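Local coordinates for trehalose monomycolate exporter MmpL3 (Mycobacterium tuberculosis, PDB 7NVH), which exports trehalose monomycolate, the mycolic acid carrier used to build the mycobacterial cell envelope, as a membrane transporter of the RND permease clan, at residues I422-P428 / D692-M696; I601-F606 / K697-G702; R473-M477 / P489-W493. All blocks are in the same frame, centred on the assembly; numbering follows the deposited sequence.

Contact 1. Residues I422-P428 / D692-M696; sequences ISEKYLP and DLVMM. With AV0 (Lauryl Maltose Neopentyl Glycol), chain B.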
loop_
_atom_site.group_PDB
_atom_site.type_symbol
_atom_site.label_atom_id
_atom_site.label_comp_id
_atom_site.label_asym_id
_atom_site.label_seq_id
_atom_site.Cartn_x
_atom_site.Cartn_y
_atom_site.Cartn_z
ATOM N N ILE A 422 11.101 -4.365 -5.825
ATOM C CA ILE A 422 11.510 -2.972 -5.708
ATOM C C ILE A 422 12.955 -2.804 -6.162
ATOM O O ILE A 422 13.819 -3.653 -5.901
ATOM C CB ILE A 422 11.326 -2.481 -4.260
ATOM C CG1 ILE A 422 9.852 -2.502 -3.874
ATOM C CG2 ILE A 422 11.881 -1.080 -4.077
ATOM C CD1 ILE A 422 9.621 -2.183 -2.430
ATOM N N SER A 423 13.225 -1.696 -6.844
ATOM C CA SER A 423 14.571 -1.358 -7.287
ATOM C C SER A 423 14.662 0.158 -7.410
ATOM O O SER A 423 13.769 0.888 -6.968
ATOM C CB SER A 423 14.906 -2.066 -8.604
ATOM O OG SER A 423 13.833 -1.965 -9.522
ATOM N N GLU A 424 15.753 0.636 -8.009
ATOM C CA GLU A 424 15.926 2.064 -8.239
ATOM C C GLU A 424 14.960 2.604 -9.281
ATOM O O GLU A 424 14.785 3.822 -9.370
ATOM C CB GLU A 424 17.358 2.360 -8.684
ATOM C CG GLU A 424 17.715 1.759 -10.031
ATOM C CD GLU A 424 18.579 0.519 -9.914
ATOM O OE1 GLU A 424 19.609 0.441 -10.615
ATOM O OE2 GLU A 424 18.228 -0.380 -9.122
ATOM N N LYS A 425 14.334 1.729 -10.064
ATOM C CA LYS A 425 13.455 2.138 -11.149
ATOM C C LYS A 425 12.042 2.457 -10.685
ATOM O O LYS A 425 11.174 2.706 -11.526
ATOM C CB LYS A 425 13.412 1.050 -12.222
ATOM C CG LYS A 425 14.741 0.830 -12.912
ATOM C CD LYS A 425 14.612 -0.144 -14.064
ATOM C CE LYS A 425 15.964 -0.416 -14.697
ATOM N NZ LYS A 425 16.536 0.807 -15.320
ATOM N N TYR A 426 11.789 2.450 -9.380
ATOM C CA TYR A 426 10.489 2.838 -8.854
ATOM C C TYR A 426 10.379 4.337 -8.628
ATOM O O TYR A 426 9.337 4.805 -8.158
ATOM C CB TYR A 426 10.204 2.087 -7.553
ATOM C CG TYR A 426 9.645 0.701 -7.771
ATOM C CD1 TYR A 426 10.032 -0.060 -8.863
ATOM C CD2 TYR A 426 8.731 0.155 -6.887
ATOM C CE1 TYR A 426 9.525 -1.324 -9.068
ATOM C CE2 TYR A 426 8.216 -1.108 -7.086
ATOM C CZ TYR A 426 8.617 -1.843 -8.175
ATOM O OH TYR A 426 8.109 -3.103 -8.377
ATOM N N LEU A 427 11.404 5.079 -8.939
ATOM C CA LEU A 427 11.565 6.520 -8.923
ATOM C C LEU A 427 11.378 7.084 -10.326
ATOM O O LEU A 427 11.626 6.389 -11.316
ATOM C CB LEU A 427 12.955 6.891 -8.401
ATOM C CG LEU A 427 13.215 6.547 -6.936
ATOM C CD1 LEU A 427 14.692 6.669 -6.616
ATOM C CD2 LEU A 427 12.392 7.437 -6.027
ATOM N N PRO A 428 10.934 8.333 -10.459
ATOM C CA PRO A 428 10.732 8.888 -11.790
ATOM C C PRO A 428 12.052 9.004 -12.523
ATOM O O PRO A 428 13.117 9.165 -11.899
ATOM C CB PRO A 428 10.120 10.266 -11.506
ATOM C CG PRO A 428 10.609 10.611 -10.157
ATOM C CD PRO A 428 10.638 9.318 -9.407
ATOM N N ASP A 692 6.074 10.396 -6.483
ATOM C CA ASP A 692 7.327 10.014 -7.116
ATOM C C ASP A 692 7.687 8.556 -6.874
ATOM O O ASP A 692 8.786 8.136 -7.237
ATOM C CB ASP A 692 8.463 10.916 -6.627
ATOM C CG ASP A 692 8.134 12.386 -6.759
ATOM O OD1 ASP A 692 7.704 12.993 -5.757
ATOM O OD2 ASP A 692 8.304 12.938 -7.866
ATOM N N LEU A 693 6.799 7.784 -6.261
ATOM C CA LEU A 693 7.009 6.361 -6.036
ATOM C C LEU A 693 5.953 5.594 -6.817
ATOM O O LEU A 693 4.755 5.806 -6.612
ATOM C CB LEU A 693 6.941 6.029 -4.547
ATOM C CG LEU A 693 7.140 4.569 -4.151
ATOM C CD1 LEU A 693 8.394 4.010 -4.787
ATOM C CD2 LEU A 693 7.211 4.448 -2.644
ATOM N N VAL A 694 6.400 4.698 -7.700
ATOM C CA VAL A 694 5.475 3.996 -8.585
ATOM C C VAL A 694 4.490 3.159 -7.779
ATOM O O VAL A 694 3.312 3.052 -8.134
ATOM C CB VAL A 694 6.254 3.144 -9.602
ATOM C CG1 VAL A 694 5.305 2.330 -10.457
ATOM C CG2 VAL A 694 7.115 4.033 -10.475
ATOM N N MET A 695 4.955 2.565 -6.678
ATOM C CA MET A 695 4.085 1.766 -5.819
ATOM C C MET A 695 2.858 2.556 -5.387
ATOM O O MET A 695 1.713 2.129 -5.593
ATOM C CB MET A 695 4.873 1.319 -4.589
ATOM C CG MET A 695 5.995 0.355 -4.869
ATOM S SD MET A 695 6.917 -0.037 -3.373
ATOM C CE MET A 695 5.731 -1.023 -2.483
ATOM N N MET A 696 3.085 3.736 -4.810
ATOM C CA MET A 696 1.967 4.555 -4.370
ATOM C C MET A 696 1.192 5.097 -5.558
ATOM O O MET A 696 -0.028 5.262 -5.473
ATOM C CB MET A 696 2.459 5.700 -3.488
ATOM C CG MET A 696 2.346 5.423 -2.004
ATOM S SD MET A 696 0.656 5.209 -1.420
ATOM C CE MET A 696 -0.128 6.678 -2.059
HETATM C C1 AV0 B . 16.332 -4.756 1.328
HETATM O O1 AV0 B . 15.832 -4.107 0.209
HETATM C C2 AV0 B . 15.218 -5.027 2.321
HETATM O O2 AV0 B . 14.647 -3.782 2.725
HETATM C C3 AV0 B . 15.731 -5.745 3.531
HETATM O O3 AV0 B . 14.579 -6.146 4.325
HETATM C C4 AV0 B . 16.553 -6.948 3.217
HETATM O O4 AV0 B . 17.347 -7.314 4.403
HETATM C C5 AV0 B . 17.544 -6.747 2.068
HETATM O O5 AV0 B . 16.965 -6.028 0.906
HETATM C C6 AV0 B . 18.022 -8.084 1.605
HETATM O O6 AV0 B . 17.853 -8.177 0.213
HETATM C CAA AV0 B . 8.195 3.988 1.239
HETATM C CAB AV0 B . 26.691 -1.176 -5.688
HETATM O OAI AV0 B . 13.417 -8.558 4.996
HETATM O OAJ AV0 B . 21.778 -6.389 -11.293
HETATM O OAL AV0 B . 14.222 -6.153 -8.316
HETATM O OAN AV0 B . 19.946 -6.119 -7.389
HETATM O OAP AV0 B . 19.745 -4.294 -5.262
HETATM O OAQ AV0 B . 16.763 -11.962 5.214
HETATM O OAR AV0 B . 18.989 -7.713 -12.678
HETATM O OAS AV0 B . 16.404 -9.548 7.908
HETATM O OAT AV0 B . 16.219 -6.916 -12.805
HETATM O OAU AV0 B . 18.615 -9.742 5.007
HETATM O OAV AV0 B . 15.254 -5.884 -10.398
HETATM C CAW AV0 B . 9.567 3.341 1.195
HETATM C CAX AV0 B . 25.407 -0.328 -5.955
HETATM C CAY AV0 B . 9.499 1.961 1.829
HETATM C CAZ AV0 B . 24.148 -1.151 -5.564
HETATM C CBA AV0 B . 10.770 1.183 1.486
HETATM C CBB AV0 B . 22.885 -0.325 -5.899
HETATM C CBC AV0 B . 10.984 1.205 -0.040
HETATM C CBD AV0 B . 21.602 -1.185 -5.672
HETATM C CBE AV0 B . 12.043 0.126 -0.434
HETATM C CBF AV0 B . 20.388 -0.243 -5.546
HETATM C CBG AV0 B . 13.390 0.376 0.369
HETATM C CBH AV0 B . 19.098 -1.082 -5.208
HETATM C CBI AV0 B . 14.158 -0.989 0.525
HETATM C CBJ AV0 B . 18.289 -0.347 -4.099
HETATM C CBK AV0 B . 15.303 -1.097 -0.577
HETATM C CBL AV0 B . 17.054 -1.218 -3.678
HETATM C CBM AV0 B . 14.055 -9.515 5.810
HETATM C CBN AV0 B . 20.719 -5.524 -11.623
HETATM C CBP AV0 B . 15.107 -6.655 -7.341
HETATM C CBQ AV0 B . 14.975 -2.274 -1.586
HETATM C CBR AV0 B . 17.397 -1.963 -2.343
HETATM C CBS AV0 B . 16.835 -3.927 -0.807
HETATM C CBT AV0 B . 16.045 -3.970 -3.267
HETATM O OBV AV0 B . 17.312 -4.362 -3.832
HETATM O OBX AV0 B . 16.164 -5.298 -5.650
HETATM O OBY AV0 B . 15.892 -9.155 4.270
HETATM O OBZ AV0 B . 18.862 -4.970 -10.163
HETATM O OCB AV0 B . 17.585 -6.472 -8.923
HETATM C CCC AV0 B . 15.154 -10.180 5.040
HETATM C CCD AV0 B . 19.431 -6.031 -11.002
HETATM C CCF AV0 B . 16.200 -5.644 -7.082
HETATM C CCH AV0 B . 18.695 -5.415 -7.065
HETATM C CCJ AV0 B . 17.328 -4.504 -5.216
HETATM C CCL AV0 B . 18.653 -5.163 -5.623
HETATM C CCM AV0 B . 16.305 -3.018 -2.000
HETATM C CCN AV0 B . 16.053 -10.975 5.991
HETATM C CCO AV0 B . 18.487 -6.481 -12.119
HETATM C CCQ AV0 B . 17.541 -6.249 -7.502
HETATM C CCR AV0 B . 16.694 -8.297 5.156
HETATM C CCS AV0 B . 17.510 -5.316 -9.670
HETATM C CCT AV0 B . 17.051 -10.174 6.743
HETATM C CCU AV0 B . 17.095 -6.711 -11.643
HETATM C CCV AV0 B . 17.712 -9.119 5.932
HETATM C CCW AV0 B . 16.593 -5.582 -10.861
#
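The carbonyl oxygen of Y426 is the polar centre of this contact. V694 N gives it a hydrogen bond of 3.0 Å to Y426 O, fairly straight at 159° and lying in the carbonyl plane. L693 CA adds a CA-H...O contact to the same oxygen, and V694 CG2 packs close to it. L693 is the N-cap, and V694 is the first residue of helix 694-726, so the bond ties the loop to the helix start.

Away from this bond the contact is apolar. The M695 side chain runs out extended and bends only at its end, at chi3. It passes along the edge of the Y426 ring, with M695 CG 3.4 Å from Y426 CD2. M695 SD lies near the ring plane, 5.1 Å from the Y426 ring centroid, which is a Met-aromatic contact at the edge. Y426 OH is hydrogen-bonded to T623 OG1, which holds the far end of the ring. M695 SD also meets I422 CD1 at 3.6 Å.

I422 divides its branches. CG1 sits beside the backbone N (chi1 -64°) and carries CD1 to the methionine. I422 CG2, anti to that N, turns to the detergent and lies 3.8 Å from AV0 CBE. L693 CD2 approaches the end of the same alkyl chain. I422 is part of the lauryl maltose neopentyl glycol pocket; I422 O also lies 2.9 Å from AV0 OBX. At the other end, P428 CD rests 3.9 Å from D692 CB.

The contact is buried against two more helices. I422, L427 and L693 touch L173 of helix 166-174, and D692 and L693 touch T176 of helix 176-200.

Contact 2. Residues I601-F606 / K697-G702; sequences ILTWIF and KYLAFG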
loop_
_atom_site.group_PDB
_atom_site.type_symbol
_atom_site.label_atom_id
_atom_site.label_comp_id
_atom_site.label_asym_id
_atom_site.label_seq_id
_atom_site.Cartn_x
_atom_site.Cartn_y
_atom_site.Cartn_z
ATOM N N ILE A 601 -7.057 -2.393 -15.820
ATOM C CA ILE A 601 -6.629 -1.040 -16.166
ATOM C C ILE A 601 -5.247 -0.754 -15.595
ATOM O O ILE A 601 -4.386 -0.171 -16.268
ATOM C CB ILE A 601 -7.668 -0.012 -15.680
ATOM C CG1 ILE A 601 -8.838 0.067 -16.659
ATOM C CG2 ILE A 601 -7.034 1.355 -15.501
ATOM C CD1 ILE A 601 -10.093 0.650 -16.057
ATOM N N LEU A 602 -5.011 -1.162 -14.345
ATOM C CA LEU A 602 -3.706 -0.953 -13.730
ATOM C C LEU A 602 -2.611 -1.661 -14.511
ATOM O O LEU A 602 -1.536 -1.097 -14.732
ATOM C CB LEU A 602 -3.718 -1.441 -12.284
ATOM C CG LEU A 602 -4.379 -0.532 -11.254
ATOM C CD1 LEU A 602 -4.083 -1.039 -9.856
ATOM C CD2 LEU A 602 -3.896 0.894 -11.426
ATOM N N THR A 603 -2.860 -2.902 -14.927
ATOM C CA THR A 603 -1.871 -3.613 -15.728
ATOM C C THR A 603 -1.636 -2.907 -17.055
ATOM O O THR A 603 -0.489 -2.682 -17.454
ATOM C CB THR A 603 -2.316 -5.055 -15.959
ATOM O OG1 THR A 603 -2.431 -5.725 -14.699
ATOM C CG2 THR A 603 -1.307 -5.779 -16.822
ATOM N N TRP A 604 -2.715 -2.510 -17.732
ATOM C CA TRP A 604 -2.575 -1.872 -19.035
ATOM C C TRP A 604 -1.802 -0.566 -18.948
ATOM O O TRP A 604 -1.106 -0.195 -19.898
ATOM C CB TRP A 604 -3.951 -1.624 -19.648
ATOM C CG TRP A 604 -3.898 -1.059 -21.028
ATOM C CD1 TRP A 604 -3.602 -1.727 -22.176
ATOM C CD2 TRP A 604 -4.160 0.295 -21.408
ATOM N NE1 TRP A 604 -3.658 -0.873 -23.249
ATOM C CE2 TRP A 604 -4.000 0.376 -22.802
ATOM C CE3 TRP A 604 -4.514 1.448 -20.703
ATOM C CZ2 TRP A 604 -4.180 1.561 -23.506
ATOM C CZ3 TRP A 604 -4.692 2.625 -21.402
ATOM C CH2 TRP A 604 -4.525 2.672 -22.789
ATOM N N ILE A 605 -1.906 0.141 -17.830
ATOM C CA ILE A 605 -1.246 1.438 -17.726
ATOM C C ILE A 605 0.176 1.311 -17.195
ATOM O O ILE A 605 1.098 1.926 -17.735
ATOM C CB ILE A 605 -2.094 2.386 -16.860
ATOM C CG1 ILE A 605 -3.328 2.824 -17.646
ATOM C CG2 ILE A 605 -1.286 3.595 -16.435
ATOM C CD1 ILE A 605 -4.283 3.662 -16.864
ATOM N N PHE A 606 0.397 0.513 -16.153
ATOM C CA PHE A 606 1.691 0.469 -15.486
ATOM C C PHE A 606 2.597 -0.650 -15.978
ATOM O O PHE A 606 3.813 -0.461 -16.042
ATOM C CB PHE A 606 1.488 0.344 -13.974
ATOM C CG PHE A 606 0.886 1.567 -13.354
ATOM C CD1 PHE A 606 1.690 2.603 -12.920
ATOM C CD2 PHE A 606 -0.483 1.694 -13.234
ATOM C CE1 PHE A 606 1.139 3.734 -12.364
ATOM C CE2 PHE A 606 -1.038 2.824 -12.680
ATOM C CZ PHE A 606 -0.226 3.846 -12.246
ATOM N N LYS A 697 1.878 5.367 -6.672
ATOM C CA LYS A 697 1.187 5.852 -7.860
ATOM C C LYS A 697 0.125 4.866 -8.318
ATOM O O LYS A 697 -1.034 5.241 -8.516
ATOM C CB LYS A 697 2.178 6.122 -8.991
ATOM C CG LYS A 697 3.079 7.312 -8.763
ATOM C CD LYS A 697 3.980 7.534 -9.956
ATOM C CE LYS A 697 3.233 8.218 -11.081
ATOM N NZ LYS A 697 3.600 9.653 -11.183
ATOM N N TYR A 698 0.489 3.592 -8.477
ATOM C CA TYR A 698 -0.517 2.662 -8.967
ATOM C C TYR A 698 -1.473 2.197 -7.878
ATOM O O TYR A 698 -2.604 1.836 -8.204
ATOM C CB TYR A 698 0.114 1.465 -9.695
ATOM C CG TYR A 698 1.068 0.570 -8.941
ATOM C CD1 TYR A 698 0.634 -0.239 -7.905
ATOM C CD2 TYR A 698 2.398 0.477 -9.327
ATOM C CE1 TYR A 698 1.508 -1.076 -7.246
ATOM C CE2 TYR A 698 3.279 -0.355 -8.670
ATOM C CZ TYR A 698 2.830 -1.129 -7.630
ATOM O OH TYR A 698 3.704 -1.962 -6.975
ATOM N N LEU A 699 -1.093 2.264 -6.600
ATOM C CA LEU A 699 -2.091 2.064 -5.550
ATOM C C LEU A 699 -3.187 3.126 -5.629
ATOM O O LEU A 699 -4.384 2.808 -5.689
ATOM C CB LEU A 699 -1.416 2.085 -4.179
ATOM C CG LEU A 699 -2.327 2.083 -2.950
ATOM C CD1 LEU A 699 -3.102 0.787 -2.849
ATOM C CD2 LEU A 699 -1.516 2.314 -1.691
ATOM N N ALA A 700 -2.788 4.398 -5.656
ATOM C CA ALA A 700 -3.757 5.484 -5.717
ATOM C C ALA A 700 -4.535 5.460 -7.024
ATOM O O ALA A 700 -5.728 5.775 -7.045
ATOM C CB ALA A 700 -3.050 6.825 -5.537
ATOM N N PHE A 701 -3.883 5.092 -8.126
ATOM C CA PHE A 701 -4.590 5.057 -9.398
ATOM C C PHE A 701 -5.575 3.899 -9.453
ATOM O O PHE A 701 -6.642 4.028 -10.057
ATOM C CB PHE A 701 -3.597 4.981 -10.555
ATOM C CG PHE A 701 -4.209 5.270 -11.891
ATOM C CD1 PHE A 701 -4.060 6.516 -12.469
ATOM C CD2 PHE A 701 -4.932 4.307 -12.568
ATOM C CE1 PHE A 701 -4.620 6.797 -13.692
ATOM C CE2 PHE A 701 -5.497 4.583 -13.788
ATOM C CZ PHE A 701 -5.340 5.831 -14.354
ATOM N N GLY A 702 -5.244 2.764 -8.836
ATOM C CA GLY A 702 -6.220 1.698 -8.716
ATOM C C GLY A 702 -7.422 2.122 -7.900
ATOM O O GLY A 702 -8.563 1.823 -8.259
#
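F606 and F701 bury the most surface here, and L602 comes next. One face of the F606 ring covers Y698 CB. That carbon sits almost on the ring normal, with Y698 CB 3.4 Å from the F606 centroid, a CH-pi contact over the centre of the face. I605 CG2, from F606's own helix, covers part of the opposite face. The ring of Y698 turns its edge to the face of F606, with centroids 5.7 Å apart. F606 in turn points its own edge at the face of F701, in an offset edge-to-face pair with planes at 76°. The three rings form an aromatic cluster, and F606 is its middle member.

F701 is a knob. Its CG stands anti to the backbone N (chi1 -166°), which sends the ring into a hole formed by I601, L602, I605 and F606. I605 CD1 meets F701 CE2 at 3.4 Å. I601 CG2 meets the same atom from the edge, 4.0 Å from F701 CE2.

L602 fills the next place along. L602 CD2 is 3.7 Å from F701 CD2 and also packs on G702 N. L602 CD1 lies close to G702 CA. With no side chain on G702, the leucine can rest directly on the helix backbone, where the CA atoms of L602 and G702 come within 6.2 Å.

The axes of the two short helical segments pass 10.3 Å apart at 139°, nearer antiparallel than parallel. Helix 624-654 closes one side through I630, which touches L602 and Y698. Helix 671-689 meets F701 through V689, and F617 stacks on F606 near the end of helix 582-607.

Contact 3. Residues R473-M477 / P489-W493; sequences RSKAM and PANMW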
loop_
_atom_site.group_PDB
_atom_site.type_symbol
_atom_site.label_atom_id
_atom_site.label_comp_id
_atom_site.label_asym_id
_atom_site.label_seq_id
_atom_site.Cartn_x
_atom_site.Cartn_y
_atom_site.Cartn_z
ATOM N N ARG A 473 29.156 -28.181 -5.202
ATOM C CA ARG A 473 29.459 -27.338 -6.350
ATOM C C ARG A 473 29.382 -28.129 -7.647
ATOM O O ARG A 473 28.865 -27.632 -8.652
ATOM C CB ARG A 473 30.841 -26.715 -6.180
ATOM C CG ARG A 473 31.115 -25.544 -7.094
ATOM C CD ARG A 473 32.574 -25.156 -7.043
ATOM N NE ARG A 473 32.910 -24.189 -8.079
ATOM C CZ ARG A 473 34.146 -23.941 -8.489
ATOM N NH1 ARG A 473 35.168 -24.592 -7.953
ATOM N NH2 ARG A 473 34.361 -23.043 -9.438
ATOM N N SER A 474 29.889 -29.364 -7.642
ATOM C CA SER A 474 29.841 -30.195 -8.840
ATOM C C SER A 474 28.406 -30.457 -9.266
ATOM O O SER A 474 28.087 -30.412 -10.458
ATOM C CB SER A 474 30.574 -31.512 -8.589
ATOM O OG SER A 474 31.903 -31.281 -8.159
ATOM N N LYS A 475 27.526 -30.744 -8.305
ATOM C CA LYS A 475 26.107 -30.857 -8.629
ATOM C C LYS A 475 25.553 -29.530 -9.130
ATOM O O LYS A 475 24.767 -29.497 -10.082
ATOM C CB LYS A 475 25.322 -31.347 -7.415
ATOM C CG LYS A 475 25.628 -32.782 -7.038
ATOM C CD LYS A 475 24.775 -33.262 -5.878
ATOM C CE LYS A 475 25.365 -34.516 -5.262
ATOM N NZ LYS A 475 24.360 -35.600 -5.130
ATOM N N ALA A 476 25.953 -28.424 -8.504
ATOM C CA ALA A 476 25.486 -27.114 -8.930
ATOM C C ALA A 476 26.161 -26.647 -10.210
ATOM O O ALA A 476 25.619 -25.775 -10.897
ATOM C CB ALA A 476 25.709 -26.088 -7.821
ATOM N N MET A 477 27.330 -27.191 -10.542
ATOM C CA MET A 477 27.967 -26.907 -11.826
ATOM C C MET A 477 27.542 -27.927 -12.876
ATOM O O MET A 477 28.349 -28.536 -13.575
ATOM C CB MET A 477 29.480 -26.869 -11.670
ATOM C CG MET A 477 30.013 -25.510 -11.263
ATOM S SD MET A 477 31.641 -25.174 -11.953
ATOM C CE MET A 477 32.561 -26.585 -11.347
ATOM N N PRO A 489 35.350 -22.276 -15.740
ATOM C CA PRO A 489 34.604 -22.818 -14.596
ATOM C C PRO A 489 35.285 -22.611 -13.257
ATOM O O PRO A 489 34.611 -22.700 -12.223
ATOM C CB PRO A 489 34.493 -24.318 -14.926
ATOM C CG PRO A 489 34.852 -24.428 -16.387
ATOM C CD PRO A 489 35.854 -23.347 -16.612
ATOM N N ALA A 490 36.589 -22.333 -13.237
ATOM C CA ALA A 490 37.335 -22.274 -11.986
ATOM C C ALA A 490 36.914 -21.125 -11.083
ATOM O O ALA A 490 37.249 -21.148 -9.894
ATOM C CB ALA A 490 38.833 -22.171 -12.278
ATOM N N ASN A 491 36.195 -20.129 -11.600
ATOM C CA ASN A 491 35.751 -19.000 -10.790
ATOM C C ASN A 491 34.233 -18.945 -10.670
ATOM O O ASN A 491 33.682 -17.909 -10.285
ATOM C CB ASN A 491 36.288 -17.685 -11.356
ATOM C CG ASN A 491 37.699 -17.810 -11.883
ATOM O OD1 ASN A 491 37.968 -17.508 -13.045
ATOM N ND2 ASN A 491 38.610 -18.265 -11.033
ATOM N N MET A 492 33.548 -20.034 -10.997
ATOM C CA MET A 492 32.102 -20.107 -10.858
ATOM C C MET A 492 31.742 -20.634 -9.475
ATOM O O MET A 492 32.424 -21.509 -8.935
ATOM C CB MET A 492 31.501 -21.007 -11.936
ATOM C CG MET A 492 30.911 -20.258 -13.115
ATOM S SD MET A 492 30.195 -21.366 -14.340
ATOM C CE MET A 492 28.547 -21.578 -13.679
ATOM N N TRP A 493 30.663 -20.090 -8.911
ATOM C CA TRP A 493 30.200 -20.437 -7.567
ATOM C C TRP A 493 31.292 -20.177 -6.533
ATOM O O TRP A 493 31.663 -21.051 -5.747
ATOM C CB TRP A 493 29.709 -21.883 -7.508
ATOM C CG TRP A 493 28.407 -22.068 -8.205
ATOM C CD1 TRP A 493 28.188 -22.758 -9.355
ATOM C CD2 TRP A 493 27.139 -21.538 -7.807
ATOM N NE1 TRP A 493 26.862 -22.697 -9.698
ATOM C CE2 TRP A 493 26.196 -21.953 -8.760
ATOM C CE3 TRP A 493 26.710 -20.756 -6.734
ATOM C CZ2 TRP A 493 24.853 -21.614 -8.675
ATOM C CZ3 TRP A 493 25.376 -20.421 -6.651
ATOM C CH2 TRP A 493 24.464 -20.847 -7.614
#
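W493 and the aliphatic part of R473 make the close side of this contact. R473 CG lies 3.9 Å from W493 CB, and the two side chains run past each other in opposite directions. A476 CB sits over one face of the indole, toward its rim, 4.0 Å from W493 NE1. M477 CG comes at the edge instead, 3.8 Å from W493 CD1. A476 and W493 are buried, and L454 of strand 451-457 touches both.

The outer side is looser and more polar. With CG anti to the backbone N (chi1 -164°) and the chain extended to NE, R473 carries its guanidinium across to the loop. Its edge faces M492 O. R473 NE is 2.9 Å from M492 O, but the bond is weak, with an angle of 119° at the hydrogen. Another weak bond runs 3.5 Å from R473 NH2 to A490 O. M477 bends back so that M477 SD is 4.2 Å from both P489 CB and M492 CB. P489 and A490 are exposed to solvent.

Together the segments belong to a split beta-alpha-beta unit: strand 451-457, helix 466-476, then strand 494-495. With strand 508-514, helix 521-528 and strand 540-543 this gives the ferredoxin-like fold seen in RND porter domains.

How the contacts relate
Contacts 1 and 2 are neighbours, with centres 13 Å apart. Both use helix 694-726, and the segment 692-696 runs straight into 697-702. T623 ties them further: its OG1 bonds to Y426 of contact 1 and its N to Y698 of contact 2. Contact 1 touches the bound detergent directly, whereas the side chain of Y698 is about 11 Å from it. Contact 3 lies apart. Its centre is 36 Å from that of contact 1 and 42 Å from that of contact 2, and its nearest atoms are about 20 Å and 28 Å away. It joins parts of a ferredoxin-like domain. Contact 1 joins a loop to the start of helix 694-726, and contact 2 joins that helix to helix 582-607.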